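Local coordinates for ABC transporter binding protein AcbH (PDB 3OO8) that serves as the extracellular solute-binding component of an ABC transporter and selectively binds beta-D-galactopyranose, at residues A[28-33]-A[83-88]; A[102-107]-A[305-310]; A[154-159]-A[169-174]; A[176-181]-A[255-260]; A[296-301]-A[359-364]. The protein carries 2 engineered substitutions. One frame throughout, in Å; residues are numbered along the deposited sequence.

Overall arrangement
Solute receptors of this fold hold their sugar between two lobes, and the five contacts sample both lobes and the ground between them. Contacts 1 and 2 lie in one lobe, centres 10 Å apart, and touch through S84 and K310. Contacts 3 and 4 are 10 Å apart in the other lobe, joined where helix 162-174 runs on to strand 178-181. Contact 5 sits near the middle of the chain, about 25 to 27 Å centre to centre from the others. Galactose-binding residues flank several: Q71 is about 6 Å from T87 of contact 1, Q266 about 7 Å from M260 of contact 4 and W142 about 5 Å from M296 of contact 5, between nearest side-chain atoms.

Contact 1 of 5, residues A[28-33]-A[83-88]; sequences GPITFG and DSLATW
D83 begins the pairing by laying its side chain over T31 and G33, with OD2 3.2 Å from G33 CA, close quarters that the lack of a side chain on the glycine permits. Its carboxylate is shared with partners beyond the pair, the hydroxyl of Y77 and the amide of N63. S84 and T31 then clasp each other. With S84 OG anti to the carbonyl carbon (chi1 -57°), the hydroxyl accepts T31 N at 3.2 Å while also bonding K310 O; in return T31 OG1 accepts S84 N at 3.3 Å. A water spans the two hydroxyls. At L85 the parallel ladder proper starts. L85 CB stands over the centre of the F32 ring, 3.6 Å from the centroid, a CH-pi contact almost on the ring normal, and L85 CD1 continues to I30 CD1 at 3.7 Å. With an alanine in place of F32, L85 CB would probably lose the face it rests on, leaving a gap where the ring now also meets F45 and F303. L85 O accepts G33 N at 2.9 Å, the donor tilted 22° from the carbonyl plane. Beyond A86, which is paired with G33, T87 N gives a 2.9 Å bond to G33 O and lies at the edge of the F32 ring. Strand 30-34 runs between parallel strands 60-64 and 85-89, the start of the alternating strand-helix sheet of a class 2 solute-binding fold; helix 312-322 packs on I30 and L85, and helix 67-79 on A86 and T87.

Contact 2 of 5, residues A[102-107]-A[305-310]; sequences LLTPID and LPKKGK
K307 lies along the first half of 102-107, from L102 to T104. Its CB lies 3.4 Å from L102 O, next to the bond that its own backbone N makes to the same carbonyl at 2.8 Å; that donor stands above the carbonyl plane, 38° out of it. With CG anti to the backbone N (chi1 -176°), the chain heads past the T104 hydroxyl, CG coming 4.0 Å from T104 OG1. The bend at chi3 (-76°) then brings CE to 4.1 Å from L103 O, and NZ finishes on the carbonyl of G101. The backbone pattern is an isolated beta bridge between two loops, L103 facing P306, completed by T104 N bonding L305 O at 2.9 Å with the donor almost straight off the end of the carbonyl. The bridged P306 also opens a type I beta turn that runs to G309 and swings the chain toward helix 312-322. Water fills in at both ends: one molecule joins L102 O to K308 N, another accepts from L305 N and may donate to T104 O. Beside these bonds, L305 supplies an apolar contact. Its two methyl branches divide the work, CD2 meeting T104 CB at 3.8 Å and CD1 meeting I106 CG2 at 3.9 Å. I106 is the N-cap residue of helix 107-113 and also touches L319, while T104 OG1 bonds a glycerol probably carried over from crystallisation.

Contact 3 of 5, residues A[154-159]-A[169-174]; sequences KGYEVP and ARKMQS
Y156 and M172 form a Met-aromatic contact between helix 162-174 and the loop that leads into it from helix 148-154, whose end is marked by the positive phi of G155. M172, K154 and K171 approach the phenol ring from different directions. M172 comes obliquely to one side: its chain is extended beyond CG and runs from the hydroxyl end along the CE2-CD2 side, CG lying 3.7 Å from Y156 CZ and CE 3.7 Å from Y156 CD2. The sulfur between them is 5.1 Å from the ring centroid, 28° off the normal. On the opposite side K154 of the same loop sets its CB 3.5 Å above the ring plane, offset toward the rim. K171 arrives in the plane instead, its CE touching the edge at Y156 CE1 from 3.6 Å. The phenol oxygen is hydrogen-bonded to D175, just past the helix, and F151 of the preceding helix meets the ring edge-to-face. A leucine in place of Y156 would probably leave D175 without its hydroxyl mate and M172 CE without the aromatic surface it now packs on. K171 has CG anti to the backbone N (chi1 -178°) and runs alongside the ring edge almost fully extended; a turn only at chi4 directs NZ to a water, a weak bond of 3.4 Å, and that water donates to K154 O at 2.8 Å.

Contact 4 of 5, residues A[176-181]-A[255-260]; sequences GLVPLA and KQAGMM
A181 and A257 bring their CB atoms to 3.7 Å on one face of the parallel pair formed by strands 178-181 and 257-261, with V178 beside them. L180 and M259 fill the other face, where L180 CD2 lies 3.8 Å from M259 CB. M259 bends at chi3 (-78°), which returns its CE toward P179 and the flank of L180 CG, and it also packs on F165 and M172 of helix 162-174. The pair belongs to the sheet of one lobe, with M260 about 7 Å from the galactose-binding Q266 between side chains. Farther out, L177 spreads its two branches over the second strand: CD2 covers G258 CA at 3.7 Å, and CD1 reaches K255 O at 3.4 Å, at the Schellman turn that ends helix 245-253. The polar edge is all backbone. G258 N bonds V178 O at 2.8 Å and A181 N bonds M259 O at 2.8 Å, each donor close to the line of the carbonyl. Two weaker links join them, V178 N to Q256 O and the bent M259 N to P179 O. Both chains turn a corner here, at 179-180 and at 258. The register is therefore probably set by the main chain, with the side chains supplying apolar surface.

Contact 5 of 5, residues A[296-301]-A[359-364]; sequences MDAPTD and AEIGKC
Strand 295-297, half of a small two-stranded parallel sheet, packs against the end of helix 352-363 near the middle of the molecule, a position consistent with the ground between the two lobes of this fold. M296 carries the contact with three atoms in turn. CB abuts C364 SG at 3.8 Å; CG, anti to the backbone N (chi1 -168°), leads on to SD, which lies 3.9 Å from I361 CG1; the bend at chi3 (-72°) then brings CE to 4.1 Å from E360 O. M296 and I361 cross at about a right angle, so the thioether passes across the isoleucine branch. I361 CD1 also stands 4.2 Å from A298 CB. No hydrogen bond joins the two segments. Within the segments, K363 NZ forms a salt bridge to E360 OE2 at 2.7 Å, and T300 OG1, which N139 also meets, donates to A298 O at 2.9 Å. D301 forms a salt bridge with R373, a galactose-binding residue. The chain leaving the helix becomes strand 366-368, whose S368 exchanges backbone bonds with M296 and A298 and whose V367 touches A298 and I361. P141 of strand 134-147 packs on M296, beside the galactose-binding W142.

Contact 1 of 5, residues A[28-33]-A[83-88]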
# COMPACT_ATOMS: atom_id res chain seq x y z
N GLY A 28 32.67 9.90 -4.06
CA GLY A 28 33.34 8.58 -4.01
C GLY A 28 32.33 7.45 -4.01
O GLY A 28 31.16 7.69 -3.68
N PRO A 29 32.75 6.23 -4.36
CA PRO A 29 31.78 5.10 -4.49
C PRO A 29 30.95 4.88 -3.23
O PRO A 29 31.51 4.76 -2.13
CB PRO A 29 32.66 3.87 -4.72
CG PRO A 29 33.98 4.39 -5.15
CD PRO A 29 34.14 5.82 -4.67
N ILE A 30 29.63 4.82 -3.39
CA ILE A 30 28.76 4.41 -2.28
C ILE A 30 28.38 2.94 -2.37
O ILE A 30 28.46 2.35 -3.43
CB ILE A 30 27.49 5.30 -2.20
CG1 ILE A 30 26.56 5.07 -3.39
CG2 ILE A 30 27.87 6.76 -2.09
CD1 ILE A 30 25.09 5.51 -3.15
N THR A 31 27.96 2.36 -1.25
CA THR A 31 27.33 1.05 -1.29
C THR A 31 25.83 1.22 -1.10
O THR A 31 25.36 2.18 -0.50
CB THR A 31 27.91 0.12 -0.21
OG1 THR A 31 27.84 0.75 1.07
CG2 THR A 31 29.38 -0.21 -0.57
N PHE A 32 25.08 0.24 -1.60
CA PHE A 32 23.63 0.33 -1.58
C PHE A 32 23.07 -1.01 -1.13
O PHE A 32 23.25 -2.02 -1.79
CB PHE A 32 23.08 0.64 -2.99
CG PHE A 32 21.86 1.50 -2.97
CD1 PHE A 32 21.80 2.64 -3.75
CD2 PHE A 32 20.75 1.14 -2.21
CE1 PHE A 32 20.68 3.46 -3.73
CE2 PHE A 32 19.60 1.96 -2.20
CZ PHE A 32 19.59 3.14 -2.96
N GLY A 33 22.39 -1.01 0.01
CA GLY A 33 21.75 -2.22 0.51
C GLY A 33 20.43 -2.38 -0.19
O GLY A 33 19.57 -1.50 -0.09
N ASP A 83 25.03 -0.13 4.68
CA ASP A 83 25.46 0.50 3.42
C ASP A 83 25.13 1.99 3.46
O ASP A 83 24.42 2.45 4.37
CB ASP A 83 24.76 -0.19 2.25
CG ASP A 83 25.07 -1.66 2.21
OD1 ASP A 83 26.20 -2.02 1.80
OD2 ASP A 83 24.20 -2.46 2.59
N SER A 84 25.58 2.72 2.44
CA SER A 84 25.43 4.18 2.40
C SER A 84 23.98 4.62 2.27
O SER A 84 23.58 5.71 2.72
CB SER A 84 26.18 4.73 1.18
OG SER A 84 27.56 4.36 1.19
N LEU A 85 23.25 3.80 1.53
CA LEU A 85 21.82 3.94 1.26
C LEU A 85 21.21 2.56 1.35
O LEU A 85 21.91 1.57 1.21
CB LEU A 85 21.60 4.43 -0.19
CG LEU A 85 22.01 5.89 -0.38
CD1 LEU A 85 21.81 6.39 -1.80
CD2 LEU A 85 21.19 6.77 0.60
N ALA A 86 19.91 2.50 1.60
CA ALA A 86 19.20 1.22 1.57
C ALA A 86 17.76 1.30 1.08
O ALA A 86 17.10 2.31 1.17
CB ALA A 86 19.27 0.56 2.98
N THR A 87 17.27 0.21 0.53
CA THR A 87 15.88 0.10 0.20
C THR A 87 15.00 -0.05 1.44
O THR A 87 15.31 -0.84 2.32
CB THR A 87 15.67 -1.19 -0.58
OG1 THR A 87 16.27 -2.30 0.11
CG2 THR A 87 16.29 -1.07 -1.98
N TRP A 88 13.90 0.69 1.49
CA TRP A 88 12.94 0.46 2.57
C TRP A 88 11.56 0.90 2.07
O TRP A 88 11.31 0.92 0.87
CB TRP A 88 13.37 1.16 3.89
CG TRP A 88 12.62 0.58 5.07
CD1 TRP A 88 11.77 1.24 5.92
CD2 TRP A 88 12.62 -0.79 5.49
NE1 TRP A 88 11.24 0.36 6.83
CE2 TRP A 88 11.74 -0.89 6.59
CE3 TRP A 88 13.27 -1.94 5.04
CZ2 TRP A 88 11.48 -2.11 7.23
CZ3 TRP A 88 13.02 -3.17 5.71
CH2 TRP A 88 12.13 -3.22 6.78
O HOH W 1 29.95 2.26 2.05

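Contact 2 of 5, residues A[102-107]-A[305-310]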
# COMPACT_ATOMS: atom_id res chain seq x y z
N LEU A 102 18.39 5.98 14.10
CA LEU A 102 19.12 5.11 13.18
C LEU A 102 19.23 5.64 11.75
O LEU A 102 19.95 5.06 10.94
CB LEU A 102 18.49 3.71 13.11
CG LEU A 102 18.48 2.92 14.43
CD1 LEU A 102 17.83 1.53 14.24
CD2 LEU A 102 19.89 2.81 14.93
N LEU A 103 18.51 6.71 11.46
CA LEU A 103 18.45 7.26 10.10
C LEU A 103 18.89 8.70 10.01
O LEU A 103 18.58 9.49 10.89
CB LEU A 103 17.03 7.15 9.55
CG LEU A 103 16.39 5.75 9.57
CD1 LEU A 103 15.02 5.86 8.94
CD2 LEU A 103 17.23 4.71 8.83
N THR A 104 19.62 9.05 8.95
CA THR A 104 20.03 10.42 8.73
C THR A 104 18.89 11.19 8.10
O THR A 104 18.31 10.73 7.12
CB THR A 104 21.27 10.44 7.80
OG1 THR A 104 22.37 9.88 8.53
CG2 THR A 104 21.64 11.85 7.40
N PRO A 105 18.50 12.34 8.68
CA PRO A 105 17.47 13.13 8.03
C PRO A 105 17.96 13.72 6.70
O PRO A 105 19.18 13.99 6.53
CB PRO A 105 17.17 14.23 9.06
CG PRO A 105 18.43 14.40 9.77
CD PRO A 105 19.08 13.04 9.85
N ILE A 106 17.04 13.88 5.75
CA ILE A 106 17.39 14.33 4.41
C ILE A 106 16.58 15.54 3.96
O ILE A 106 16.14 15.65 2.81
CB ILE A 106 17.31 13.16 3.40
CG1 ILE A 106 15.97 12.46 3.54
CG2 ILE A 106 18.40 12.12 3.70
CD1 ILE A 106 15.68 11.54 2.36
N ASP A 107 16.45 16.51 4.88
CA ASP A 107 15.72 17.71 4.56
C ASP A 107 16.43 18.41 3.41
O ASP A 107 15.79 19.09 2.62
CB ASP A 107 15.64 18.66 5.77
CG ASP A 107 14.85 18.07 6.93
OD1 ASP A 107 14.00 17.19 6.68
OD2 ASP A 107 15.03 18.52 8.07
N LEU A 305 18.61 6.60 4.24
CA LEU A 305 20.04 6.83 4.45
C LEU A 305 20.43 6.44 5.89
O LEU A 305 20.21 7.22 6.84
CB LEU A 305 20.32 8.32 4.23
CG LEU A 305 21.75 8.76 3.82
CD1 LEU A 305 21.75 10.24 3.35
CD2 LEU A 305 22.78 8.51 4.94
N PRO A 306 21.01 5.24 6.07
CA PRO A 306 21.36 4.76 7.41
C PRO A 306 22.33 5.71 8.09
O PRO A 306 23.33 6.10 7.48
CB PRO A 306 22.04 3.42 7.14
CG PRO A 306 21.31 2.91 5.88
CD PRO A 306 21.22 4.19 5.06
N LYS A 307 22.00 6.14 9.31
CA LYS A 307 22.92 7.04 10.03
C LYS A 307 24.34 6.49 10.10
O LYS A 307 25.31 7.25 9.97
CB LYS A 307 22.42 7.38 11.44
CG LYS A 307 23.33 8.39 12.16
CD LYS A 307 22.86 8.75 13.55
CE LYS A 307 21.68 9.71 13.56
NZ LYS A 307 21.15 9.98 14.95
N LYS A 308 24.48 5.18 10.31
CA LYS A 308 25.78 4.52 10.44
C LYS A 308 26.42 4.20 9.10
O LYS A 308 27.54 3.66 9.03
CB LYS A 308 25.70 3.28 11.35
CG LYS A 308 25.33 3.57 12.80
CD LYS A 308 25.58 2.33 13.68
CE LYS A 308 27.06 2.19 14.02
NZ LYS A 308 27.45 0.86 14.57
N GLY A 309 25.73 4.54 8.01
CA GLY A 309 26.31 4.35 6.69
C GLY A 309 27.46 5.31 6.46
O GLY A 309 27.59 6.33 7.15
N LYS A 310 28.29 5.00 5.47
CA LYS A 310 29.41 5.86 5.13
C LYS A 310 29.14 6.69 3.88
O LYS A 310 28.26 6.37 3.09
CB LYS A 310 30.69 5.03 5.01
CG LYS A 310 30.98 4.33 6.34
CD LYS A 310 32.34 3.67 6.40
CE LYS A 310 32.61 3.12 7.81
NZ LYS A 310 32.40 4.05 8.97
O HOH W 2 22.22 3.29 10.79
O HOH W 3 17.15 8.28 6.03

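Contact 3 of 5, residues A[154-159]-A[169-174]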
# COMPACT_ATOMS: atom_id res chain seq x y z
N LYS A 154 -25.02 -4.71 -18.49
CA LYS A 154 -26.05 -4.82 -17.46
C LYS A 154 -26.62 -3.52 -16.92
O LYS A 154 -27.49 -3.54 -16.04
CB LYS A 154 -25.55 -5.65 -16.28
CG LYS A 154 -25.07 -7.03 -16.65
CD LYS A 154 -25.13 -7.92 -15.41
CE LYS A 154 -25.23 -9.41 -15.75
NZ LYS A 154 -26.43 -9.77 -16.57
N GLY A 155 -26.12 -2.40 -17.45
CA GLY A 155 -26.52 -1.08 -17.00
C GLY A 155 -26.09 -0.74 -15.58
O GLY A 155 -26.86 -0.13 -14.84
N TYR A 156 -24.88 -1.15 -15.21
CA TYR A 156 -24.32 -0.82 -13.89
C TYR A 156 -23.50 0.46 -14.00
O TYR A 156 -22.67 0.58 -14.91
CB TYR A 156 -23.37 -1.92 -13.41
CG TYR A 156 -24.00 -3.29 -13.24
CD1 TYR A 156 -25.35 -3.41 -12.93
CD2 TYR A 156 -23.23 -4.43 -13.26
CE1 TYR A 156 -25.94 -4.65 -12.75
CE2 TYR A 156 -23.80 -5.70 -13.08
CZ TYR A 156 -25.15 -5.78 -12.81
OH TYR A 156 -25.76 -7.00 -12.61
N GLU A 157 -23.77 1.39 -13.10
CA GLU A 157 -23.03 2.66 -13.02
C GLU A 157 -22.02 2.60 -11.88
O GLU A 157 -22.25 1.96 -10.86
CB GLU A 157 -23.99 3.84 -12.79
CG GLU A 157 -25.09 3.99 -13.83
CD GLU A 157 -24.56 4.25 -15.24
OE1 GLU A 157 -23.45 4.80 -15.39
OE2 GLU A 157 -25.27 3.92 -16.21
N VAL A 158 -20.88 3.24 -12.09
CA VAL A 158 -19.85 3.37 -11.04
C VAL A 158 -20.40 4.16 -9.86
O VAL A 158 -20.86 5.29 -10.03
CB VAL A 158 -18.58 4.04 -11.61
CG1 VAL A 158 -17.64 4.39 -10.44
CG2 VAL A 158 -17.90 3.12 -12.61
N PRO A 159 -20.36 3.57 -8.65
CA PRO A 159 -20.96 4.22 -7.48
C PRO A 159 -19.98 5.16 -6.77
O PRO A 159 -18.85 4.77 -6.44
CB PRO A 159 -21.34 3.03 -6.59
CG PRO A 159 -20.28 2.00 -6.91
CD PRO A 159 -19.87 2.21 -8.34
N ALA A 169 -24.77 -3.48 -5.48
CA ALA A 169 -24.57 -4.83 -4.95
C ALA A 169 -25.90 -5.57 -4.94
O ALA A 169 -25.96 -6.74 -5.32
CB ALA A 169 -23.99 -4.76 -3.53
N ARG A 170 -26.95 -4.88 -4.51
CA ARG A 170 -28.28 -5.48 -4.47
C ARG A 170 -28.78 -5.82 -5.87
O ARG A 170 -29.34 -6.91 -6.08
CB ARG A 170 -29.26 -4.63 -3.68
CG ARG A 170 -28.97 -4.66 -2.18
CD ARG A 170 -29.98 -3.88 -1.34
NE ARG A 170 -31.29 -4.54 -1.24
CZ ARG A 170 -31.58 -5.54 -0.40
NH1 ARG A 170 -30.64 -6.08 0.40
NH2 ARG A 170 -32.80 -6.05 -0.38
N LYS A 171 -28.53 -4.93 -6.82
CA LYS A 171 -28.93 -5.15 -8.22
C LYS A 171 -28.19 -6.38 -8.78
O LYS A 171 -28.78 -7.24 -9.48
CB LYS A 171 -28.62 -3.91 -9.05
CG LYS A 171 -29.03 -3.98 -10.52
CD LYS A 171 -28.83 -2.62 -11.19
CE LYS A 171 -28.91 -2.69 -12.72
NZ LYS A 171 -30.30 -2.93 -13.18
N MET A 172 -26.90 -6.47 -8.46
CA MET A 172 -26.09 -7.60 -8.88
C MET A 172 -26.63 -8.92 -8.34
O MET A 172 -26.64 -9.92 -9.06
CB MET A 172 -24.63 -7.44 -8.46
CG MET A 172 -23.86 -6.57 -9.42
SD MET A 172 -22.26 -6.12 -8.72
CE MET A 172 -21.60 -4.99 -9.97
N GLN A 173 -27.04 -8.93 -7.08
CA GLN A 173 -27.60 -10.14 -6.50
C GLN A 173 -28.87 -10.55 -7.23
O GLN A 173 -29.04 -11.72 -7.57
CB GLN A 173 -27.88 -9.98 -5.00
CG GLN A 173 -26.63 -10.23 -4.18
CD GLN A 173 -26.87 -10.34 -2.68
OE1 GLN A 173 -27.86 -9.84 -2.14
NE2 GLN A 173 -25.93 -10.99 -2.00
N SER A 174 -29.76 -9.58 -7.46
CA SER A 174 -31.00 -9.82 -8.24
C SER A 174 -30.68 -10.32 -9.64
O SER A 174 -31.43 -11.13 -10.21
CB SER A 174 -31.85 -8.54 -8.31
OG SER A 174 -32.43 -8.30 -7.03
O HOH W 4 -29.12 -5.57 -15.03

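Contact 4 of 5, residues A[176-181]-A[255-260]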
# COMPACT_ATOMS: atom_id res chain seq x y z
N GLY A 176 -28.32 -12.29 -10.25
CA GLY A 176 -27.66 -13.59 -10.10
C GLY A 176 -26.14 -13.57 -10.09
O GLY A 176 -25.49 -14.55 -10.43
N LEU A 177 -25.54 -12.46 -9.67
CA LEU A 177 -24.10 -12.36 -9.67
C LEU A 177 -23.65 -12.20 -8.22
O LEU A 177 -24.37 -11.60 -7.43
CB LEU A 177 -23.73 -11.08 -10.44
CG LEU A 177 -22.47 -10.97 -11.28
CD1 LEU A 177 -22.46 -12.02 -12.39
CD2 LEU A 177 -22.44 -9.58 -11.88
N VAL A 178 -22.49 -12.74 -7.88
CA VAL A 178 -21.89 -12.51 -6.56
C VAL A 178 -21.38 -11.06 -6.63
O VAL A 178 -20.66 -10.75 -7.56
CB VAL A 178 -20.69 -13.45 -6.35
CG1 VAL A 178 -19.84 -13.00 -5.18
CG2 VAL A 178 -21.15 -14.92 -6.21
N PRO A 179 -21.80 -10.18 -5.71
CA PRO A 179 -21.39 -8.78 -5.90
C PRO A 179 -19.89 -8.58 -5.75
O PRO A 179 -19.23 -8.02 -6.62
CB PRO A 179 -22.17 -8.03 -4.81
CG PRO A 179 -23.45 -8.88 -4.65
CD PRO A 179 -22.88 -10.28 -4.69
N LEU A 180 -19.36 -9.02 -4.62
CA LEU A 180 -17.95 -8.88 -4.36
C LEU A 180 -17.26 -10.23 -4.20
O LEU A 180 -17.50 -10.95 -3.23
CB LEU A 180 -17.74 -8.01 -3.11
CG LEU A 180 -18.12 -6.53 -3.21
CD1 LEU A 180 -18.58 -6.03 -1.86
CD2 LEU A 180 -16.90 -5.73 -3.74
N ALA A 181 -16.43 -10.58 -5.17
CA ALA A 181 -15.55 -11.73 -4.98
C ALA A 181 -14.72 -11.43 -3.73
O ALA A 181 -14.23 -10.31 -3.55
CB ALA A 181 -14.65 -11.90 -6.19
N LYS A 255 -16.35 -13.62 -14.91
CA LYS A 255 -17.64 -12.96 -14.82
C LYS A 255 -18.67 -13.61 -13.88
O LYS A 255 -19.87 -13.42 -14.02
CB LYS A 255 -18.21 -12.64 -16.20
CG LYS A 255 -17.26 -11.92 -17.13
CD LYS A 255 -17.95 -11.69 -18.46
CE LYS A 255 -16.98 -11.18 -19.49
NZ LYS A 255 -17.70 -10.93 -20.77
N GLN A 256 -18.17 -14.35 -12.89
CA GLN A 256 -19.02 -14.96 -11.88
C GLN A 256 -19.25 -14.00 -10.72
O GLN A 256 -20.18 -14.17 -9.95
CB GLN A 256 -18.40 -16.28 -11.43
CG GLN A 256 -18.50 -17.37 -12.52
CD GLN A 256 -17.42 -18.45 -12.45
OE1 GLN A 256 -17.36 -19.34 -13.31
NE2 GLN A 256 -16.55 -18.37 -11.44
N ALA A 257 -18.40 -12.98 -10.62
CA ALA A 257 -18.56 -11.95 -9.60
C ALA A 257 -18.54 -10.59 -10.31
O ALA A 257 -17.90 -10.46 -11.35
CB ALA A 257 -17.42 -12.02 -8.59
N GLY A 258 -19.24 -9.61 -9.75
CA GLY A 258 -19.31 -8.27 -10.34
C GLY A 258 -18.15 -7.33 -10.03
O GLY A 258 -17.82 -6.46 -10.85
N MET A 259 -17.53 -7.51 -8.86
CA MET A 259 -16.44 -6.63 -8.38
C MET A 259 -15.46 -7.39 -7.48
O MET A 259 -15.77 -8.48 -6.96
CB MET A 259 -17.03 -5.50 -7.52
CG MET A 259 -18.12 -4.67 -8.21
SD MET A 259 -18.93 -3.43 -7.16
CE MET A 259 -20.09 -4.37 -6.17
N MET A 260 -14.28 -6.83 -7.28
CA MET A 260 -13.37 -7.38 -6.28
C MET A 260 -12.46 -6.26 -5.78
O MET A 260 -11.89 -5.51 -6.59
CB MET A 260 -12.50 -8.49 -6.83
CG MET A 260 -11.51 -9.00 -5.79
SD MET A 260 -10.73 -10.51 -6.42
CE MET A 260 -9.64 -10.92 -5.06

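Contact 5 of 5, residues A[296-301]-A[359-364]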
# COMPACT_ATOMS: atom_id res chain seq x y z
N MET A 296 -6.39 6.31 0.73
CA MET A 296 -6.30 4.98 0.10
C MET A 296 -5.07 4.29 0.67
O MET A 296 -4.08 4.96 0.97
CB MET A 296 -6.02 5.16 -1.41
CG MET A 296 -6.19 3.85 -2.22
SD MET A 296 -5.43 4.05 -3.86
CE MET A 296 -6.59 5.14 -4.67
N ASP A 297 -5.11 2.97 0.80
CA ASP A 297 -3.88 2.19 1.02
C ASP A 297 -3.15 2.16 -0.34
O ASP A 297 -3.68 1.62 -1.33
CB ASP A 297 -4.24 0.71 1.34
CG ASP A 297 -4.42 0.42 2.85
OD1 ASP A 297 -3.91 1.14 3.74
OD2 ASP A 297 -5.10 -0.60 3.14
N ALA A 298 -1.95 2.73 -0.40
CA ALA A 298 -1.14 2.67 -1.62
C ALA A 298 0.30 2.41 -1.17
O ALA A 298 1.09 3.34 -0.99
CB ALA A 298 -1.28 3.96 -2.44
N PRO A 299 0.65 1.14 -0.93
CA PRO A 299 1.97 0.81 -0.36
C PRO A 299 3.14 1.38 -1.18
O PRO A 299 3.28 1.06 -2.37
CB PRO A 299 1.99 -0.73 -0.36
CG PRO A 299 0.52 -1.09 -0.26
CD PRO A 299 -0.19 -0.07 -1.11
N THR A 300 3.97 2.20 -0.53
CA THR A 300 4.98 3.00 -1.20
C THR A 300 6.39 2.57 -0.80
O THR A 300 6.78 2.59 0.39
CB THR A 300 4.80 4.50 -0.82
OG1 THR A 300 3.46 4.92 -1.14
CG2 THR A 300 5.77 5.39 -1.60
N ASP A 301 7.16 2.19 -1.81
CA ASP A 301 8.53 1.75 -1.60
C ASP A 301 9.48 2.93 -1.84
O ASP A 301 9.18 3.80 -2.66
CB ASP A 301 8.90 0.61 -2.55
CG ASP A 301 8.21 -0.71 -2.20
OD1 ASP A 301 7.45 -0.77 -1.21
OD2 ASP A 301 8.41 -1.70 -2.95
N ALA A 359 -3.56 8.70 -11.61
CA ALA A 359 -4.58 9.72 -11.43
C ALA A 359 -5.29 9.59 -10.08
O ALA A 359 -5.40 10.57 -9.35
CB ALA A 359 -5.59 9.63 -12.57
N GLU A 360 -5.70 8.37 -9.74
CA GLU A 360 -6.48 8.17 -8.52
C GLU A 360 -5.61 8.25 -7.26
O GLU A 360 -6.02 8.83 -6.26
CB GLU A 360 -7.27 6.86 -8.58
CG GLU A 360 -8.35 6.93 -9.66
CD GLU A 360 -9.35 8.05 -9.44
OE1 GLU A 360 -9.68 8.37 -8.26
OE2 GLU A 360 -9.83 8.61 -10.45
N ILE A 361 -4.41 7.68 -7.29
CA ILE A 361 -3.53 7.89 -6.15
C ILE A 361 -3.14 9.36 -5.94
O ILE A 361 -3.07 9.87 -4.81
CB ILE A 361 -2.27 7.01 -6.25
CG1 ILE A 361 -2.68 5.54 -6.25
CG2 ILE A 361 -1.33 7.35 -5.08
CD1 ILE A 361 -1.50 4.57 -6.62
N GLY A 362 -2.95 10.08 -7.04
CA GLY A 362 -2.57 11.50 -6.94
C GLY A 362 -3.63 12.42 -6.36
O GLY A 362 -3.31 13.47 -5.80
N LYS A 363 -4.89 12.01 -6.46
CA LYS A 363 -6.00 12.78 -5.88
C LYS A 363 -6.06 12.66 -4.35
O LYS A 363 -6.60 13.55 -3.69
CB LYS A 363 -7.34 12.32 -6.48
CG LYS A 363 -7.52 12.66 -7.94
CD LYS A 363 -8.76 11.87 -8.43
CE LYS A 363 -9.15 12.18 -9.81
NZ LYS A 363 -10.31 11.29 -10.11
N CYS A 364 -5.49 11.60 -3.78
CA CYS A 364 -5.58 11.42 -2.34
C CYS A 364 -4.79 12.46 -1.53
O CYS A 364 -3.63 12.75 -1.82
CB CYS A 364 -5.07 10.05 -1.94
SG CYS A 364 -6.12 8.73 -2.59